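Local structure of ribonuclease (1IYB) at residues A[10-15]-A[176-181]; A[6-11]-A[103-108]. The protein is a plant ribonuclease of the T2 family that binds guanosine-5'-monophosphate and probably cleaves RNA. All blocks are in the same frame, centred on the assembly; numbering follows the deposited sequence.

Contact 1: A[10-15]-A[176-181]; sequences FFYFVQ and QIYICV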
# COMPACT_ATOMS: atom_id res chain seq x y z
N PHE A 10 2.02 16.65 -4.81
CA PHE A 10 0.75 17.37 -4.71
C PHE A 10 -0.26 16.52 -3.94
O PHE A 10 0.04 15.40 -3.55
CB PHE A 10 0.22 17.67 -6.12
CG PHE A 10 -0.17 16.45 -6.89
CD1 PHE A 10 -1.47 15.93 -6.80
CD2 PHE A 10 0.75 15.79 -7.71
CE1 PHE A 10 -1.83 14.78 -7.51
CE2 PHE A 10 0.40 14.64 -8.41
CZ PHE A 10 -0.90 14.13 -8.31
N PHE A 11 -1.46 17.06 -3.72
CA PHE A 11 -2.51 16.30 -3.03
C PHE A 11 -3.71 16.06 -3.92
O PHE A 11 -4.04 16.87 -4.78
CB PHE A 11 -3.11 17.05 -1.83
CG PHE A 11 -2.15 17.43 -0.74
CD1 PHE A 11 -1.47 18.65 -0.79
CD2 PHE A 11 -2.03 16.64 0.39
CE1 PHE A 11 -0.69 19.07 0.28
CE2 PHE A 11 -1.24 17.05 1.47
CZ PHE A 11 -0.57 18.27 1.41
N TYR A 12 -4.38 14.94 -3.68
CA TYR A 12 -5.64 14.64 -4.34
C TYR A 12 -6.64 14.86 -3.21
O TYR A 12 -6.50 14.27 -2.14
CB TYR A 12 -5.76 13.17 -4.75
CG TYR A 12 -5.18 12.78 -6.10
CD1 TYR A 12 -4.40 11.64 -6.22
CD2 TYR A 12 -5.43 13.54 -7.24
CE1 TYR A 12 -3.88 11.24 -7.44
CE2 TYR A 12 -4.90 13.16 -8.48
CZ TYR A 12 -4.13 12.01 -8.57
OH TYR A 12 -3.58 11.60 -9.77
N PHE A 13 -7.62 15.75 -3.40
CA PHE A 13 -8.65 15.93 -2.39
C PHE A 13 -9.78 15.07 -2.95
O PHE A 13 -10.36 15.40 -3.99
CB PHE A 13 -9.09 17.39 -2.26
CG PHE A 13 -10.26 17.59 -1.34
CD1 PHE A 13 -10.22 17.13 -0.03
CD2 PHE A 13 -11.41 18.22 -1.80
CE1 PHE A 13 -11.32 17.29 0.82
CE2 PHE A 13 -12.52 18.38 -0.95
CZ PHE A 13 -12.47 17.92 0.36
N VAL A 14 -10.08 13.97 -2.26
CA VAL A 14 -11.07 13.01 -2.72
C VAL A 14 -12.39 12.99 -1.96
O VAL A 14 -12.40 12.90 -0.73
CB VAL A 14 -10.46 11.59 -2.68
CG1 VAL A 14 -11.39 10.58 -3.33
CG2 VAL A 14 -9.09 11.60 -3.36
N GLN A 15 -13.49 13.05 -2.70
CA GLN A 15 -14.83 13.01 -2.13
C GLN A 15 -15.59 11.82 -2.72
O GLN A 15 -15.44 11.50 -3.90
CB GLN A 15 -15.59 14.30 -2.41
CG GLN A 15 -15.00 15.52 -1.73
CD GLN A 15 -15.90 16.74 -1.87
OE1 GLN A 15 -17.01 16.76 -1.35
NE2 GLN A 15 -15.42 17.75 -2.59
N GLN A 176 -16.34 8.58 -7.07
CA GLN A 176 -15.51 9.56 -6.38
C GLN A 176 -15.03 10.65 -7.33
O GLN A 176 -14.89 10.42 -8.53
CB GLN A 176 -14.30 8.89 -5.71
CG GLN A 176 -14.66 7.73 -4.80
CD GLN A 176 -13.54 7.38 -3.84
OE1 GLN A 176 -13.51 7.87 -2.71
NE2 GLN A 176 -12.61 6.55 -4.28
N ILE A 177 -14.77 11.83 -6.77
CA ILE A 177 -14.30 12.96 -7.55
C ILE A 177 -13.02 13.49 -6.91
O ILE A 177 -12.97 13.74 -5.70
CB ILE A 177 -15.38 14.06 -7.62
CG1 ILE A 177 -16.56 13.53 -8.43
CG2 ILE A 177 -14.81 15.33 -8.26
CD1 ILE A 177 -17.69 14.52 -8.61
N TYR A 178 -11.99 13.63 -7.74
CA TYR A 178 -10.66 14.09 -7.31
C TYR A 178 -10.36 15.52 -7.77
O TYR A 178 -10.56 15.86 -8.94
CB TYR A 178 -9.58 13.18 -7.90
CG TYR A 178 -9.59 11.73 -7.45
CD1 TYR A 178 -10.73 10.94 -7.57
CD2 TYR A 178 -8.43 11.13 -6.97
CE1 TYR A 178 -10.71 9.58 -7.21
CE2 TYR A 178 -8.39 9.79 -6.61
CZ TYR A 178 -9.54 9.02 -6.74
OH TYR A 178 -9.50 7.69 -6.39
N ILE A 179 -9.86 16.34 -6.86
CA ILE A 179 -9.48 17.72 -7.16
C ILE A 179 -8.05 17.86 -6.65
O ILE A 179 -7.75 17.44 -5.54
CB ILE A 179 -10.38 18.73 -6.41
CG1 ILE A 179 -11.84 18.53 -6.82
CG2 ILE A 179 -9.93 20.15 -6.71
CD1 ILE A 179 -12.10 18.71 -8.29
N CYS A 180 -7.16 18.45 -7.45
CA CYS A 180 -5.78 18.58 -7.01
C CYS A 180 -5.42 19.87 -6.28
O CYS A 180 -5.92 20.95 -6.59
CB CYS A 180 -4.84 18.35 -8.21
SG CYS A 180 -4.88 16.59 -8.70
N VAL A 181 -4.56 19.73 -5.27
CA VAL A 181 -4.08 20.84 -4.45
C VAL A 181 -2.56 20.83 -4.50
O VAL A 181 -1.94 19.77 -4.50
CB VAL A 181 -4.53 20.67 -2.97
CG1 VAL A 181 -4.10 21.87 -2.15
CG2 VAL A 181 -6.03 20.47 -2.91
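Gln176 meets the first strand at its end: its OE1 lies 3.5 Å from CG1 of Val14, while the same amide is held beyond the pair by His43 and Glu163, beside the guanosine-5'-monophosphate pocket. Ile177 then exchanges backbone hydrogen bonds in both directions with Gln15, the first of three such pairs in an antiparallel ladder. Tyr178 does the main side-chain work. CG2 of Val14 sits over one face of its ring, 4.0 Å from the centroid, a CH-pi contact, and the ring's own CD2 edge points into the face of Tyr12. This is a T-shaped stack with planes at 85°, and CE1 of Phe10 approaches the opposite face of Tyr12, which is thereby held between two neighbours. Ile179 pairs with Phe13, whose N reaches Ile179 O at 2.7 Å, in the carbonyl plane. Cys180 turns SG away from its carbonyl carbon (chi1 -70°), which carries the sulfur, disulfide-bonded to Cys191, to 3.4 Å from CD2 of Tyr12 and 3.7 Å from CE1 of Phe10, oblique to both rings. Val181 closes the ladder with Phe11, CB to CB at 4.1 Å. This is the central antiparallel pair of the four-stranded sheet of this T2-family ribonuclease: strand 41-48 borders 10-16, strand 161-166 borders 172-182, and helices 111-124 and 127-133 pack on the face bearing Phe13, Gln15, Ile177 and Val181.

Contact 2: A[6-11]-A[103-108]; sequences QDFDFF and TCAENV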
# COMPACT_ATOMS: atom_id res chain seq x y z
N GLN A 6 10.60 16.83 1.00
CA GLN A 6 9.20 16.44 1.00
C GLN A 6 9.05 15.12 0.25
O GLN A 6 9.66 14.93 -0.80
CB GLN A 6 8.34 17.51 0.33
CG GLN A 6 8.19 18.78 1.14
CD GLN A 6 7.14 19.70 0.56
OE1 GLN A 6 7.34 20.31 -0.49
NE2 GLN A 6 6.01 19.81 1.25
N ASP A 7 8.23 14.22 0.79
CA ASP A 7 8.04 12.92 0.17
C ASP A 7 6.88 12.83 -0.82
O ASP A 7 6.47 11.74 -1.18
CB ASP A 7 7.85 11.84 1.24
CG ASP A 7 6.65 12.09 2.14
OD1 ASP A 7 5.66 12.69 1.68
OD2 ASP A 7 6.70 11.68 3.32
N PHE A 8 6.36 13.98 -1.25
CA PHE A 8 5.25 13.99 -2.21
C PHE A 8 5.26 15.28 -3.02
O PHE A 8 5.91 16.26 -2.65
CB PHE A 8 3.91 13.84 -1.47
CG PHE A 8 3.47 15.07 -0.73
CD1 PHE A 8 2.47 15.89 -1.26
CD2 PHE A 8 4.06 15.43 0.48
CE1 PHE A 8 2.06 17.04 -0.59
CE2 PHE A 8 3.66 16.58 1.15
CZ PHE A 8 2.66 17.39 0.61
N ASP A 9 4.52 15.29 -4.13
CA ASP A 9 4.45 16.45 -5.01
C ASP A 9 3.18 17.30 -4.88
O ASP A 9 3.26 18.52 -4.84
CB ASP A 9 4.60 15.99 -6.46
CG ASP A 9 5.99 15.46 -6.77
OD1 ASP A 9 6.10 14.44 -7.48
OD2 ASP A 9 6.97 16.08 -6.30
N PHE A 10 2.02 16.65 -4.81
CA PHE A 10 0.75 17.37 -4.71
C PHE A 10 -0.26 16.52 -3.94
O PHE A 10 0.04 15.40 -3.55
CB PHE A 10 0.22 17.67 -6.12
CG PHE A 10 -0.17 16.45 -6.89
CD1 PHE A 10 -1.47 15.93 -6.80
CD2 PHE A 10 0.75 15.79 -7.71
CE1 PHE A 10 -1.83 14.78 -7.51
CE2 PHE A 10 0.40 14.64 -8.41
CZ PHE A 10 -0.90 14.13 -8.31
N PHE A 11 -1.46 17.06 -3.72
CA PHE A 11 -2.51 16.30 -3.03
C PHE A 11 -3.71 16.06 -3.92
O PHE A 11 -4.04 16.87 -4.78
CB PHE A 11 -3.11 17.05 -1.83
CG PHE A 11 -2.15 17.43 -0.74
CD1 PHE A 11 -1.47 18.65 -0.79
CD2 PHE A 11 -2.03 16.64 0.39
CE1 PHE A 11 -0.69 19.07 0.28
CE2 PHE A 11 -1.24 17.05 1.47
CZ PHE A 11 -0.57 18.27 1.41
N THR A 103 0.15 11.45 7.57
CA THR A 103 1.54 11.35 8.02
C THR A 103 2.53 11.63 6.90
O THR A 103 3.67 12.03 7.15
CB THR A 103 1.84 9.96 8.60
OG1 THR A 103 1.56 8.96 7.61
CG2 THR A 103 0.98 9.70 9.85
N CYS A 104 2.11 11.43 5.65
CA CYS A 104 2.99 11.66 4.52
C CYS A 104 3.09 13.14 4.14
O CYS A 104 3.81 13.49 3.20
CB CYS A 104 2.53 10.83 3.32
SG CYS A 104 2.56 9.03 3.64
N ALA A 105 2.39 13.99 4.88
CA ALA A 105 2.43 15.43 4.63
C ALA A 105 2.66 16.16 5.96
O ALA A 105 2.34 17.34 6.08
CB ALA A 105 1.13 15.90 3.99
N GLU A 106 3.21 15.44 6.93
CA GLU A 106 3.50 15.97 8.27
C GLU A 106 4.29 17.27 8.29
O GLU A 106 4.16 18.07 9.22
CB GLU A 106 4.28 14.95 9.09
CG GLU A 106 3.46 13.86 9.71
CD GLU A 106 4.32 12.89 10.51
OE1 GLU A 106 3.74 12.06 11.23
OE2 GLU A 106 5.56 12.95 10.40
N ASN A 107 5.13 17.46 7.28
CA ASN A 107 5.97 18.65 7.19
C ASN A 107 5.17 19.87 6.77
O ASN A 107 5.64 21.00 6.90
CB ASN A 107 7.10 18.41 6.18
CG ASN A 107 6.58 18.23 4.76
OD1 ASN A 107 6.86 19.06 3.88
ND2 ASN A 107 5.83 17.15 4.52
N VAL A 108 3.97 19.63 6.26
CA VAL A 108 3.10 20.70 5.80
C VAL A 108 1.95 20.97 6.77
O VAL A 108 1.64 22.13 7.07
CB VAL A 108 2.51 20.37 4.40
CG1 VAL A 108 1.57 21.47 3.95
CG2 VAL A 108 3.64 20.19 3.40
O HOH W 1 7.01 14.91 3.31
O HOH W 2 5.80 13.67 5.91
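Phe8 and Phe11 close on the methyl group of Ala105, and here the contact is tightly packed, the residues leading into strand 10-16 lying against the loop between helices 91-102 and 111-124. Ala105 CB lies at the edge of the Phe11 ring, 3.6 Å from CE2, and meets the Phe8 ring obliquely, 3.9 Å from its CE2. The two rings also touch each other, with Phe8 CE1 above one face of Phe11. Phe8 has CG between its backbone N and carbonyl carbon (chi1 74°), a turn that sets the ring against Ala105 and Val108, whose CG2 lies at its edge. The other side is polar and more open to solvent. Gln6 NE2 donates to a lone pair of Asn107 OD1 at 2.9 Å, a bent bond (138° at the hydrogen) between amides whose planes stand 78° apart. Two waters join in: one accepts from Asp7 N and donates weakly to Cys104 O, the other donates to Thr103 O and, weakly, to Asp7 OD2. Cys104 is fixed by a disulfide to Cys58, and Asp7 also packs on Cys58 of the second subunit. Asp7 OD1 comes within 2.5 Å of Cys104 O, unfavourable between two acceptors, so Asp7 probably holds a proton here. With an alanine at Asp7 the carbonyl of Cys104 would probably lose this suggested proton donor, and the second water its weak hold on the 6-11 segment.

In the fold
Contacts 1 and 2 show how one N-terminal segment can serve two parts of a fold. Their centres lie about 14 Å apart; their segments overlap at Phe10 and Phe11, where the chain passes from the loop 6-9 into strand 10-16, and Phe11 touches partners in both. Contact 2 comes first along that segment and reaches the loop between helices 91-102 and 111-124; contact 1 continues along the strand to 172-182, late in the chain. The centre of contact 2 lies about 17 Å from the centre of the chain, that of contact 1 about 6 Å. Contact 1 builds the middle of the sheet, close to the guanosine-5'-monophosphate pocket, whereas contact 2 joins the start of strand 10-16 to an interhelical loop.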